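Local coordinates for iron binding protein FbpA (PDB 1Q35) that binds ferric iron as a periplasmic solute-binding protein, and probably delivers it for uptake into the bacterial cell, at residues Leu19-Lys24 against Ile250-Gly255; Phe96-Arg101 against Gly260-Leu265; Asp120-Ala125 against Glu152-Glu157; Asn219-Ser222 against Gly226-Lys229. All coordinates share one frame; numbering follows the deposited sequence.

Contact 1. Residues Leu19-Lys24 against Ile250-Gly255; sequences LKNFEK and IEYLSG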
loop_
_atom_site.group_PDB
_atom_site.type_symbol
_atom_site.label_atom_id
_atom_site.label_comp_id
_atom_site.label_asym_id
_atom_site.label_seq_id
_atom_site.Cartn_x
_atom_site.Cartn_y
_atom_site.Cartn_z
ATOM N N LEU A 19 0.357 0.329 -17.959
ATOM C CA LEU A 19 0.841 1.455 -18.757
ATOM C C LEU A 19 1.050 1.070 -20.219
ATOM O O LEU A 19 0.783 1.870 -21.109
ATOM C CB LEU A 19 2.129 2.022 -18.167
ATOM C CG LEU A 19 1.983 2.572 -16.743
ATOM C CD1 LEU A 19 3.327 3.007 -16.206
ATOM C CD2 LEU A 19 0.979 3.723 -16.686
ATOM N N LYS A 20 1.510 -0.154 -20.468
ATOM C CA LYS A 20 1.705 -0.645 -21.833
ATOM C C LYS A 20 0.367 -0.790 -22.548
ATOM O O LYS A 20 0.261 -0.474 -23.731
ATOM C CB LYS A 20 2.433 -1.990 -21.827
ATOM C CG LYS A 20 3.892 -1.898 -21.424
ATOM C CD LYS A 20 4.787 -1.522 -22.598
ATOM C CE LYS A 20 6.229 -1.954 -22.378
ATOM N NZ LYS A 20 6.991 -0.969 -21.577
ATOM N N ASN A 21 -0.650 -1.260 -21.832
ATOM C CA ASN A 21 -1.997 -1.360 -22.386
ATOM C C ASN A 21 -2.593 0.019 -22.665
ATOM O O ASN A 21 -3.293 0.202 -23.657
ATOM C CB ASN A 21 -2.914 -2.169 -21.463
ATOM C CG ASN A 21 -2.808 -3.661 -21.710
ATOM O OD1 ASN A 21 -3.471 -4.203 -22.595
ATOM N ND2 ASN A 21 -1.962 -4.331 -20.935
ATOM N N PHE A 22 -2.302 0.985 -21.799
ATOM C CA PHE A 22 -2.695 2.376 -22.028
ATOM C C PHE A 22 -2.074 2.901 -23.321
ATOM O O PHE A 22 -2.765 3.503 -24.137
ATOM C CB PHE A 22 -2.281 3.256 -20.842
ATOM C CG PHE A 22 -2.333 4.735 -21.130
ATOM C CD1 PHE A 22 -3.544 5.416 -21.128
ATOM C CD2 PHE A 22 -1.167 5.447 -21.384
ATOM C CE1 PHE A 22 -3.590 6.785 -21.386
ATOM C CE2 PHE A 22 -1.214 6.817 -21.641
ATOM C CZ PHE A 22 -2.427 7.476 -21.634
ATOM N N GLU A 23 -0.779 2.668 -23.503
ATOM C CA GLU A 23 -0.065 3.124 -24.699
ATOM C C GLU A 23 -0.661 2.530 -25.972
ATOM O O GLU A 23 -0.819 3.228 -26.974
ATOM C CB GLU A 23 1.416 2.750 -24.620
ATOM C CG GLU A 23 2.228 3.585 -23.654
ATOM C CD GLU A 23 3.695 3.213 -23.673
ATOM O OE1 GLU A 23 4.013 2.027 -23.451
ATOM O OE2 GLU A 23 4.532 4.099 -23.917
ATOM N N LYS A 24 -0.996 1.245 -25.925
ATOM C CA LYS A 24 -1.539 0.540 -27.083
ATOM C C LYS A 24 -2.948 1.022 -27.428
ATOM O O LYS A 24 -3.276 1.202 -28.601
ATOM C CB LYS A 24 -1.559 -0.970 -26.818
ATOM C CG LYS A 24 -2.002 -1.818 -28.009
ATOM C CD LYS A 24 -1.869 -3.308 -27.725
ATOM N N ILE A 250 -5.248 8.671 -16.133
ATOM C CA ILE A 250 -5.881 8.297 -14.873
ATOM C C ILE A 250 -7.311 7.800 -15.101
ATOM O O ILE A 250 -7.762 6.890 -14.415
ATOM C CB ILE A 250 -5.757 9.403 -13.784
ATOM C CG1 ILE A 250 -6.598 10.641 -14.082
ATOM C CG2 ILE A 250 -4.305 9.804 -13.609
ATOM C CD1 ILE A 250 -6.659 11.586 -12.905
ATOM N N GLU A 251 -7.998 8.346 -16.104
ATOM C CA GLU A 251 -9.292 7.817 -16.522
ATOM C C GLU A 251 -9.157 6.373 -17.008
ATOM O O GLU A 251 -9.978 5.525 -16.673
ATOM C CB GLU A 251 -9.911 8.699 -17.615
ATOM C CG GLU A 251 -10.422 10.032 -17.082
ATOM C CD GLU A 251 -10.936 10.980 -18.157
ATOM O OE1 GLU A 251 -11.727 11.879 -17.806
ATOM O OE2 GLU A 251 -10.548 10.842 -19.334
ATOM N N TYR A 252 -8.113 6.100 -17.779
ATOM C CA TYR A 252 -7.846 4.745 -18.264
ATOM C C TYR A 252 -7.598 3.781 -17.103
ATOM O O TYR A 252 -8.140 2.677 -17.081
ATOM C CB TYR A 252 -6.633 4.726 -19.198
ATOM C CG TYR A 252 -6.378 3.373 -19.830
ATOM C CD1 TYR A 252 -5.573 2.428 -19.199
ATOM C CD2 TYR A 252 -6.950 3.035 -21.051
ATOM C CE1 TYR A 252 -5.343 1.183 -19.768
ATOM C CE2 TYR A 252 -6.726 1.795 -21.632
ATOM C CZ TYR A 252 -5.919 0.875 -20.986
ATOM O OH TYR A 252 -5.697 -0.356 -21.557
ATOM N N LEU A 253 -6.781 4.202 -16.143
ATOM C CA LEU A 253 -6.441 3.343 -15.007
ATOM C C LEU A 253 -7.660 3.057 -14.128
ATOM O O LEU A 253 -7.692 2.031 -13.440
ATOM C CB LEU A 253 -5.298 3.946 -14.182
ATOM C CG LEU A 253 -3.946 4.000 -14.901
ATOM C CD1 LEU A 253 -2.923 4.771 -14.084
ATOM C CD2 LEU A 253 -3.422 2.605 -15.236
ATOM N N SER A 254 -8.662 3.935 -14.169
ATOM C CA SER A 254 -9.905 3.756 -13.419
ATOM C C SER A 254 -10.942 2.868 -14.118
ATOM O O SER A 254 -11.925 2.474 -13.497
ATOM C CB SER A 254 -10.543 5.122 -13.122
ATOM O OG SER A 254 -11.292 5.619 -14.227
ATOM N N GLY A 255 -10.730 2.577 -15.399
ATOM C CA GLY A 255 -11.721 1.888 -16.212
ATOM C C GLY A 255 -11.726 0.377 -16.083
ATOM O O GLY A 255 -10.871 -0.220 -15.431
#
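Tyr252 lies with one ring face against the helix backbone at Phe22, and the residues on either side of it in 250-255 turn to other partners. In sequence order, Ile250 points away from helix 16-26, and Glu251 makes a hydrogen bond to Ser77. Tyr252 then reaches across. Its CG is anti to the backbone N (chi1 -175°), which carries the ring out from its own helix to the turn at Asn21 and Phe22. Phe22 CA stands over the ring face in a CH-pi contact, 3.8 Å from the centroid of Tyr252. The two rings form a T-shaped pair in which the edge of Phe22 is directed at the face of Tyr252, with centroids 5.6 Å apart and planes at 72°. At the root of the ring, Phe22 CD1 lies 3.7 Å from Tyr252 CB. The phenol oxygen of Tyr252 ends beside Asn21, with OH 3.3 Å from Asn21 CB, but its hydrogen bond is made to Asp25, one turn further along helix 16-26. Leu253 turns to Tyr262. Ser254 OG donates to Glu251 O at 2.8 Å, and Gly255 is the N-cap of the next helix. Within these segments the Phe22-Tyr252 pair carries the junction of helices 16-26 and 243-254. Strand 29-34 lies against Phe22, helix 256-266 against Tyr252, and helix 78-83 packs on Ile250.

Contact 2. Residues Phe96-Arg101 against Gly260-Leu265; sequences FGLTTR and GLYAEL. With FMT (formic acid), chain C.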
loop_
_atom_site.group_PDB
_atom_site.type_symbol
_atom_site.label_atom_id
_atom_site.label_comp_id
_atom_site.label_asym_id
_atom_site.label_seq_id
_atom_site.Cartn_x
_atom_site.Cartn_y
_atom_site.Cartn_z
ATOM N N PHE A 96 -6.803 10.437 -6.340
ATOM C CA PHE A 96 -7.686 9.362 -6.773
ATOM C C PHE A 96 -7.087 8.006 -6.447
ATOM O O PHE A 96 -5.968 7.700 -6.837
ATOM C CB PHE A 96 -7.950 9.484 -8.271
ATOM C CG PHE A 96 -8.509 10.814 -8.643
ATOM C CD1 PHE A 96 -7.664 11.865 -8.972
ATOM C CD2 PHE A 96 -9.870 11.049 -8.561
ATOM C CE1 PHE A 96 -8.174 13.124 -9.254
ATOM C CE2 PHE A 96 -10.384 12.302 -8.853
ATOM C CZ PHE A 96 -9.535 13.337 -9.193
ATOM N N GLY A 97 -7.840 7.207 -5.707
ATOM C CA GLY A 97 -7.479 5.825 -5.451
ATOM C C GLY A 97 -7.759 4.964 -6.668
ATOM O O GLY A 97 -8.763 5.147 -7.357
ATOM N N LEU A 98 -6.859 4.018 -6.930
ATOM C CA LEU A 98 -6.968 3.093 -8.055
ATOM C C LEU A 98 -7.141 1.637 -7.610
ATOM O O LEU A 98 -7.782 0.857 -8.309
ATOM C CB LEU A 98 -5.735 3.217 -8.946
ATOM C CG LEU A 98 -5.591 4.560 -9.669
ATOM C CD1 LEU A 98 -4.242 4.631 -10.362
ATOM C CD2 LEU A 98 -6.726 4.781 -10.668
ATOM N N THR A 99 -6.529 1.265 -6.484
ATOM C CA THR A 99 -6.775 -0.035 -5.856
ATOM C C THR A 99 -6.778 0.139 -4.354
ATOM O O THR A 99 -6.288 1.138 -3.838
ATOM C CB THR A 99 -5.676 -1.052 -6.181
ATOM O OG1 THR A 99 -4.435 -0.574 -5.643
ATOM C CG2 THR A 99 -5.459 -1.217 -7.678
ATOM N N THR A 100 -7.326 -0.849 -3.651
ATOM C CA THR A 100 -7.058 -0.994 -2.228
ATOM C C THR A 100 -6.271 -2.273 -1.991
ATOM O O THR A 100 -6.243 -3.183 -2.818
ATOM C CB THR A 100 -8.325 -0.962 -1.340
ATOM O OG1 THR A 100 -9.147 -2.108 -1.592
ATOM C CG2 THR A 100 -9.183 0.267 -1.618
ATOM N N ARG A 101 -5.614 -2.294 -0.842
ATOM C CA ARG A 101 -4.798 -3.413 -0.405
ATOM C C ARG A 101 -4.935 -3.499 1.103
ATOM O O ARG A 101 -5.184 -2.491 1.771
ATOM C CB ARG A 101 -3.333 -3.231 -0.820
ATOM C CG ARG A 101 -2.707 -1.910 -0.427
ATOM C CD ARG A 101 -2.767 -0.830 -1.507
ATOM N NE ARG A 101 -2.039 -1.180 -2.724
ATOM C CZ ARG A 101 -0.711 -1.087 -2.909
ATOM N NH1 ARG A 101 -0.207 -1.436 -4.075
ATOM N NH2 ARG A 101 0.118 -0.658 -1.970
ATOM N N GLY A 260 -9.441 -4.547 -14.188
ATOM C CA GLY A 260 -9.307 -5.982 -14.346
ATOM C C GLY A 260 -7.862 -6.441 -14.297
ATOM O O GLY A 260 -7.570 -7.485 -13.724
ATOM N N LEU A 261 -6.958 -5.675 -14.897
ATOM C CA LEU A 261 -5.532 -5.974 -14.824
ATOM C C LEU A 261 -5.004 -5.856 -13.389
ATOM O O LEU A 261 -4.228 -6.689 -12.938
ATOM C CB LEU A 261 -4.726 -5.054 -15.749
ATOM C CG LEU A 261 -4.978 -5.171 -17.253
ATOM C CD1 LEU A 261 -4.164 -4.119 -17.996
ATOM C CD2 LEU A 261 -4.658 -6.566 -17.771
ATOM N N TYR A 262 -5.410 -4.816 -12.672
ATOM C CA TYR A 262 -5.031 -4.683 -11.273
ATOM C C TYR A 262 -5.501 -5.912 -10.475
ATOM O O TYR A 262 -4.781 -6.411 -9.610
ATOM C CB TYR A 262 -5.633 -3.414 -10.682
ATOM C CG TYR A 262 -4.898 -2.119 -10.966
ATOM C CD1 TYR A 262 -5.558 -1.037 -11.540
ATOM C CD2 TYR A 262 -3.568 -1.955 -10.607
ATOM C CE1 TYR A 262 -4.908 0.164 -11.755
ATOM C CE2 TYR A 262 -2.903 -0.753 -10.821
ATOM C CZ TYR A 262 -3.585 0.305 -11.400
ATOM O OH TYR A 262 -2.962 1.515 -11.604
ATOM N N ALA A 263 -6.695 -6.407 -10.777
ATOM C CA ALA A 263 -7.233 -7.575 -10.078
ATOM C C ALA A 263 -6.462 -8.844 -10.432
ATOM O O ALA A 263 -6.009 -9.566 -9.549
ATOM C CB ALA A 263 -8.704 -7.756 -10.405
ATOM N N GLU A 264 -6.292 -9.093 -11.726
ATOM C CA GLU A 264 -5.826 -10.394 -12.203
ATOM C C GLU A 264 -4.318 -10.526 -12.198
ATOM O O GLU A 264 -3.795 -11.606 -11.923
ATOM C CB GLU A 264 -6.344 -10.665 -13.617
ATOM C CG GLU A 264 -7.855 -10.804 -13.707
ATOM C CD GLU A 264 -8.398 -12.014 -12.965
ATOM O OE1 GLU A 264 -9.571 -11.963 -12.552
ATOM O OE2 GLU A 264 -7.665 -13.010 -12.800
ATOM N N LEU A 265 -3.615 -9.442 -12.512
ATOM C CA LEU A 265 -2.157 -9.443 -12.556
ATOM C C LEU A 265 -1.521 -9.087 -11.217
ATOM O O LEU A 265 -0.504 -9.662 -10.843
ATOM C CB LEU A 265 -1.642 -8.474 -13.621
ATOM C CG LEU A 265 -2.099 -8.712 -15.060
ATOM C CD1 LEU A 265 -1.424 -7.720 -15.998
ATOM C CD2 LEU A 265 -1.825 -10.144 -15.507
HETATM C C FMT C . 3.695 -1.781 -4.834
HETATM O O1 FMT C . 3.931 -1.252 -6.024
HETATM O O2 FMT C . 2.556 -2.095 -4.538
#
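Two torsions set Thr99 against Tyr262. In Thr99, OG1 lies between the backbone N and the carbonyl carbon (chi1 63°), which places CG2 beside the N and points the methyl at the helix; in Tyr262, CG is anti to the carbonyl carbon (chi1 -81°), and the ring swings toward the strand. The methyl CG2 of Thr99 sits over one ring face, 3.7 Å from the centroid of Tyr262, as a CH-pi contact. It is offset toward the root of the ring, since Tyr262 CG is its nearest atom at 3.5 Å. The two side chains meet at about a right angle. Leu98 meets the hydroxyl end of the ring obliquely, CD1 3.6 Å from Tyr262 OH. While the methyl packs, the hydroxyl of Thr99 is hydrogen-bonded to Glu268 and Ser232. Arg101 is bent at chi2 and chi3, and its NH1 donates to O2 of a formic acid molecule at 2.9 Å. That NH1 also forms a salt bridge with Glu268, and Arg10 binds the same molecule, which probably came from the crystallisation liquor. Leu98 and Thr99 both face Ser232 of strand 228-236, forming a classic beta bulge. The whole is a helix laid on a sheet of the periplasmic-binding-protein fold, with Thr99 about 7 Å, side chain to side chain, from Tyr198, which binds ferric iron in another structure of this protein; no iron is bound here.

Contact 3. Residues Asp120-Ala125 against Glu152-Glu157; sequences DYLDLA and EHYGIE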
loop_
_atom_site.group_PDB
_atom_site.type_symbol
_atom_site.label_atom_id
_atom_site.label_comp_id
_atom_site.label_asym_id
_atom_site.label_seq_id
_atom_site.Cartn_x
_atom_site.Cartn_y
_atom_site.Cartn_z
ATOM N N ASP A 120 -5.805 -9.475 16.540
ATOM C CA ASP A 120 -5.548 -8.070 16.245
ATOM C C ASP A 120 -4.050 -7.887 16.011
ATOM O O ASP A 120 -3.237 -8.639 16.550
ATOM C CB ASP A 120 -5.992 -7.255 17.464
ATOM C CG ASP A 120 -6.157 -5.780 17.187
ATOM O OD1 ASP A 120 -5.189 -5.111 16.759
ATOM O OD2 ASP A 120 -7.232 -5.202 17.446
ATOM N N TYR A 121 -3.677 -6.881 15.222
ATOM C CA TYR A 121 -2.283 -6.416 15.189
ATOM C C TYR A 121 -1.689 -6.329 16.595
ATOM O O TYR A 121 -0.549 -6.722 16.815
ATOM C CB TYR A 121 -2.173 -5.038 14.522
ATOM C CG TYR A 121 -2.753 -5.010 13.132
ATOM C CD1 TYR A 121 -2.016 -5.438 12.035
ATOM C CD2 TYR A 121 -4.063 -4.590 12.916
ATOM C CE1 TYR A 121 -2.560 -5.432 10.759
ATOM C CE2 TYR A 121 -4.615 -4.590 11.648
ATOM C CZ TYR A 121 -3.861 -5.006 10.577
ATOM O OH TYR A 121 -4.422 -5.019 9.324
ATOM N N LEU A 122 -2.471 -5.800 17.531
ATOM C CA LEU A 122 -2.027 -5.604 18.910
ATOM C C LEU A 122 -1.518 -6.872 19.570
ATOM O O LEU A 122 -0.655 -6.813 20.448
ATOM C CB LEU A 122 -3.164 -5.044 19.762
ATOM C CG LEU A 122 -3.585 -3.607 19.470
ATOM C CD1 LEU A 122 -4.909 -3.315 20.146
ATOM C CD2 LEU A 122 -2.509 -2.625 19.926
ATOM N N ASP A 123 -2.066 -8.018 19.189
ATOM C CA ASP A 123 -1.647 -9.283 19.787
ATOM C C ASP A 123 -0.179 -9.600 19.513
ATOM O O ASP A 123 0.468 -10.249 20.330
ATOM C CB ASP A 123 -2.588 -10.406 19.357
ATOM C CG ASP A 123 -3.966 -10.214 19.935
ATOM O OD1 ASP A 123 -4.942 -10.175 19.184
ATOM O OD2 ASP A 123 -4.171 -10.006 21.146
ATOM N N LEU A 124 0.356 -9.111 18.398
ATOM C CA LEU A 124 1.761 -9.339 18.047
ATOM C C LEU A 124 2.763 -8.703 19.014
ATOM O O LEU A 124 3.940 -9.051 18.979
ATOM C CB LEU A 124 2.049 -8.861 16.620
ATOM C CG LEU A 124 1.273 -9.551 15.496
ATOM C CD1 LEU A 124 1.629 -8.900 14.166
ATOM C CD2 LEU A 124 1.562 -11.040 15.463
ATOM N N ALA A 125 2.303 -7.784 19.861
ATOM C CA ALA A 125 3.153 -7.149 20.871
ATOM C C ALA A 125 3.132 -7.872 22.218
ATOM O O ALA A 125 3.854 -7.483 23.136
ATOM C CB ALA A 125 2.733 -5.697 21.062
ATOM N N GLU A 152 -4.936 6.965 15.601
ATOM C CA GLU A 152 -6.317 7.454 15.550
ATOM C C GLU A 152 -7.203 6.681 16.529
ATOM O O GLU A 152 -8.040 7.263 17.223
ATOM C CB GLU A 152 -6.876 7.343 14.127
ATOM C CG GLU A 152 -8.226 8.019 13.920
ATOM C CD GLU A 152 -8.154 9.530 13.781
ATOM O OE1 GLU A 152 -7.095 10.134 14.054
ATOM O OE2 GLU A 152 -9.183 10.131 13.394
ATOM N N HIS A 153 -7.012 5.367 16.590
ATOM C CA HIS A 153 -7.845 4.504 17.418
ATOM C C HIS A 153 -7.469 4.512 18.896
ATOM O O HIS A 153 -8.339 4.328 19.742
ATOM C CB HIS A 153 -7.779 3.056 16.920
ATOM C CG HIS A 153 -8.257 2.863 15.515
ATOM N ND1 HIS A 153 -9.412 3.439 15.023
ATOM C CD2 HIS A 153 -7.742 2.131 14.503
ATOM C CE1 HIS A 153 -9.577 3.073 13.764
ATOM N NE2 HIS A 153 -8.576 2.282 13.423
ATOM N N TYR A 154 -6.184 4.685 19.211
ATOM C CA TYR A 154 -5.674 4.397 20.556
ATOM C C TYR A 154 -4.851 5.494 21.208
ATOM O O TYR A 154 -4.589 5.415 22.407
ATOM C CB TYR A 154 -4.797 3.146 20.524
ATOM C CG TYR A 154 -5.468 1.923 19.951
ATOM C CD1 TYR A 154 -4.931 1.279 18.846
ATOM C CD2 TYR A 154 -6.637 1.413 20.503
ATOM C CE1 TYR A 154 -5.539 0.161 18.304
ATOM C CE2 TYR A 154 -7.251 0.286 19.972
ATOM C CZ TYR A 154 -6.694 -0.332 18.877
ATOM O OH TYR A 154 -7.279 -1.450 18.341
ATOM N N GLY A 155 -4.420 6.482 20.434
ATOM C CA GLY A 155 -3.519 7.507 20.927
ATOM C C GLY A 155 -2.059 7.078 20.918
ATOM O O GLY A 155 -1.730 5.905 20.683
ATOM N N ILE A 156 -1.171 8.028 21.193
ATOM C CA ILE A 156 0.262 7.771 21.038
ATOM C C ILE A 156 0.881 6.960 22.167
ATOM O O ILE A 156 1.893 6.302 21.943
ATOM C CB ILE A 156 1.083 9.063 20.774
ATOM C CG1 ILE A 156 1.121 9.992 21.995
ATOM C CG2 ILE A 156 0.551 9.766 19.537
ATOM C CD1 ILE A 156 2.113 11.121 21.826
ATOM N N GLU A 157 0.327 7.002 23.371
ATOM C CA GLU A 157 0.899 6.216 24.469
ATOM C C GLU A 157 0.708 4.717 24.221
ATOM O O GLU A 157 1.658 3.934 24.301
ATOM C CB GLU A 157 0.298 6.618 25.818
ATOM C CG GLU A 157 0.772 7.971 26.310
ATOM C CD GLU A 157 0.179 8.362 27.656
ATOM O OE1 GLU A 157 -0.736 7.668 28.155
ATOM O OE2 GLU A 157 0.634 9.388 28.212
HETATM O O HOH W 1 -5.550 -2.452 16.318
#
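Leu122 and Tyr154 meet across a wide backbone gap, with their CA atoms 10.8 Å apart, so that long side chains must bridge it. Residues 121-125 form a short 3-10 segment, opened by an Asx turn in which Asp120 OD1 accepts from the backbone N-H of Leu122, with an N...O distance of 2.9 Å. The other segment belongs to helix 141-168, which is kinked here: the N atoms of Ile156 and Glu157 lack the bond to the preceding turn. Gly155, at the kink, has a positive phi of 82°, favourable for glycine.

Tyr154 and Leu122 approach from opposite directions. The leucine methyl CD1 touches the hydroxyl end of the ring, 3.7 Å from Tyr154 CZ, and stands obliquely to the ring plane. Further back, His153 CB covers one face of the same ring, over its centre, which probably helps to fix how the ring is turned. Leu122 also packs on Met150, one helical turn before Tyr154. Asp120 does not bond directly to the phenol, and its carboxylate plane is turned 52° from the ring. Asp123 ties back the start of the segment: its OD1 accepts from the backbone N-H of Asp120, and its OD2 forms a salt bridge with Lys126. Between Asp120 and Tyr154 a water completes the contact at the edge of the ring, in its plane: it donates to Asp120 OD1 at 2.7 Å and lies 2.8 Å from Tyr154 OH.

Contact 4. Residues Asn219-Ser222 against Gly226-Lys229; sequences NFPS and GTHK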
loop_
_atom_site.group_PDB
_atom_site.type_symbol
_atom_site.label_atom_id
_atom_site.label_comp_id
_atom_site.label_asym_id
_atom_site.label_seq_id
_atom_site.Cartn_x
_atom_site.Cartn_y
_atom_site.Cartn_z
ATOM N N ASN A 219 -3.861 -13.977 6.817
ATOM C CA ASN A 219 -4.859 -13.719 7.853
ATOM C C ASN A 219 -5.247 -12.253 7.849
ATOM O O ASN A 219 -4.382 -11.384 7.847
ATOM C CB ASN A 219 -4.341 -14.057 9.254
ATOM C CG ASN A 219 -3.828 -15.474 9.377
ATOM O OD1 ASN A 219 -4.579 -16.393 9.715
ATOM N ND2 ASN A 219 -2.535 -15.655 9.135
ATOM N N PHE A 220 -6.549 -11.989 7.892
ATOM C CA PHE A 220 -7.083 -10.635 7.959
ATOM C C PHE A 220 -7.464 -10.347 9.406
ATOM O O PHE A 220 -8.420 -10.934 9.925
ATOM C CB PHE A 220 -8.316 -10.515 7.059
ATOM C CG PHE A 220 -8.045 -10.841 5.629
ATOM C CD1 PHE A 220 -8.540 -12.009 5.067
ATOM C CD2 PHE A 220 -7.296 -9.982 4.836
ATOM C CE1 PHE A 220 -8.289 -12.314 3.740
ATOM C CE2 PHE A 220 -7.044 -10.282 3.506
ATOM C CZ PHE A 220 -7.535 -11.450 2.959
ATOM N N PRO A 221 -6.715 -9.481 10.086
ATOM C CA PRO A 221 -7.026 -9.169 11.484
ATOM C C PRO A 221 -8.484 -8.760 11.686
ATOM O O PRO A 221 -9.068 -8.057 10.862
ATOM C CB PRO A 221 -6.057 -8.033 11.799
ATOM C CG PRO A 221 -4.893 -8.332 10.928
ATOM C CD PRO A 221 -5.506 -8.766 9.632
ATOM N N SER A 222 -9.066 -9.225 12.786
ATOM C CA SER A 222 -10.497 -9.084 13.035
ATOM C C SER A 222 -10.774 -8.647 14.472
ATOM O O SER A 222 -11.785 -9.025 15.068
ATOM C CB SER A 222 -11.213 -10.395 12.705
ATOM O OG SER A 222 -10.654 -11.478 13.420
ATOM N N GLY A 226 -10.707 -4.104 12.842
ATOM C CA GLY A 226 -10.591 -4.900 11.639
ATOM C C GLY A 226 -9.229 -4.847 10.973
ATOM O O GLY A 226 -8.195 -4.696 11.619
ATOM N N THR A 227 -9.241 -4.962 9.655
ATOM C CA THR A 227 -8.036 -5.017 8.848
ATOM C C THR A 227 -7.732 -3.643 8.264
ATOM O O THR A 227 -8.607 -2.987 7.703
ATOM C CB THR A 227 -8.227 -6.042 7.722
ATOM O OG1 THR A 227 -8.226 -7.372 8.263
ATOM C CG2 THR A 227 -7.074 -6.019 6.732
ATOM N N HIS A 228 -6.482 -3.223 8.405
ATOM C CA HIS A 228 -5.985 -1.988 7.820
ATOM C C HIS A 228 -5.966 -2.067 6.302
ATOM O O HIS A 228 -5.411 -2.997 5.720
ATOM C CB HIS A 228 -4.572 -1.716 8.347
ATOM C CG HIS A 228 -3.875 -0.552 7.711
ATOM N ND1 HIS A 228 -4.154 0.761 8.029
ATOM C CD2 HIS A 228 -2.880 -0.512 6.792
ATOM C CE1 HIS A 228 -3.364 1.558 7.328
ATOM N NE2 HIS A 228 -2.578 0.812 6.572
ATOM N N LYS A 229 -6.600 -1.077 5.679
ATOM C CA LYS A 229 -6.581 -0.879 4.239
ATOM C C LYS A 229 -5.825 0.386 3.875
ATOM O O LYS A 229 -5.884 1.396 4.574
ATOM C CB LYS A 229 -8.006 -0.743 3.702
ATOM C CG LYS A 229 -8.907 -1.918 3.969
ATOM C CD LYS A 229 -8.460 -3.162 3.258
ATOM C CE LYS A 229 -8.507 -3.051 1.743
ATOM N NZ LYS A 229 -9.856 -2.689 1.247
#
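One hydrogen bond joins the segments directly: Thr227 OG1 donates to Pro221 O at 2.8 Å. The hydroxyl lies in the carbonyl plane, on a lone pair, with a C=O...donor angle of 128°. Its position follows from chi1 of -71°, which sets OG1 beside the backbone N of Thr227 and turns it back across the loop. Thr227 N is also close to Pro221 O, but the angle is too poor for a bond. A weak CA-H...O contact also reaches this carbonyl, Gly226 CA standing 3.6 Å from Pro221 O.

The residues form the two arms of the connection between strands 216-219 and 228-236, both neighbours of strand 96-108 in the sheet of this periplasmic-binding-protein fold. Gly226 takes a positive phi of 65°, favourable for glycine, as the chain returns.

The remaining contacts are van der Waals. Thr227 OG1 rests against the flank of the proline ring, 3.3 Å from Pro221 CD, and lies 3.4 Å from Phe220 CB. The side chains of Pro221 and Thr227 cross at about a right angle. Beyond the loop, the Phe220 ring stacks on Phe287, and Pro221 packs on Ile105 and Tyr121.

How the contacts relate
From the N terminus, helix 16-26 opens the long loop that contact 1 closes at helix 243-254. Strand 96-108 opens a second loop inside it, but contact 2 closes this one only at helix 256-266, so the two cross. Contacts 3 and 4 follow in series, both nested within the loops of contacts 1 and 2, contact 4 spanning just a short turn. Contacts 1 and 2 touch where Ile250 packs on Phe96 and Asn21 on Leu261. Across the shared sheet, Thr100 of contact 2 probably hydrogen-bonds to Lys229 of contact 4. Tyr121 joins contact 3 to contact 4 through a probable hydrogen bond to His228 N.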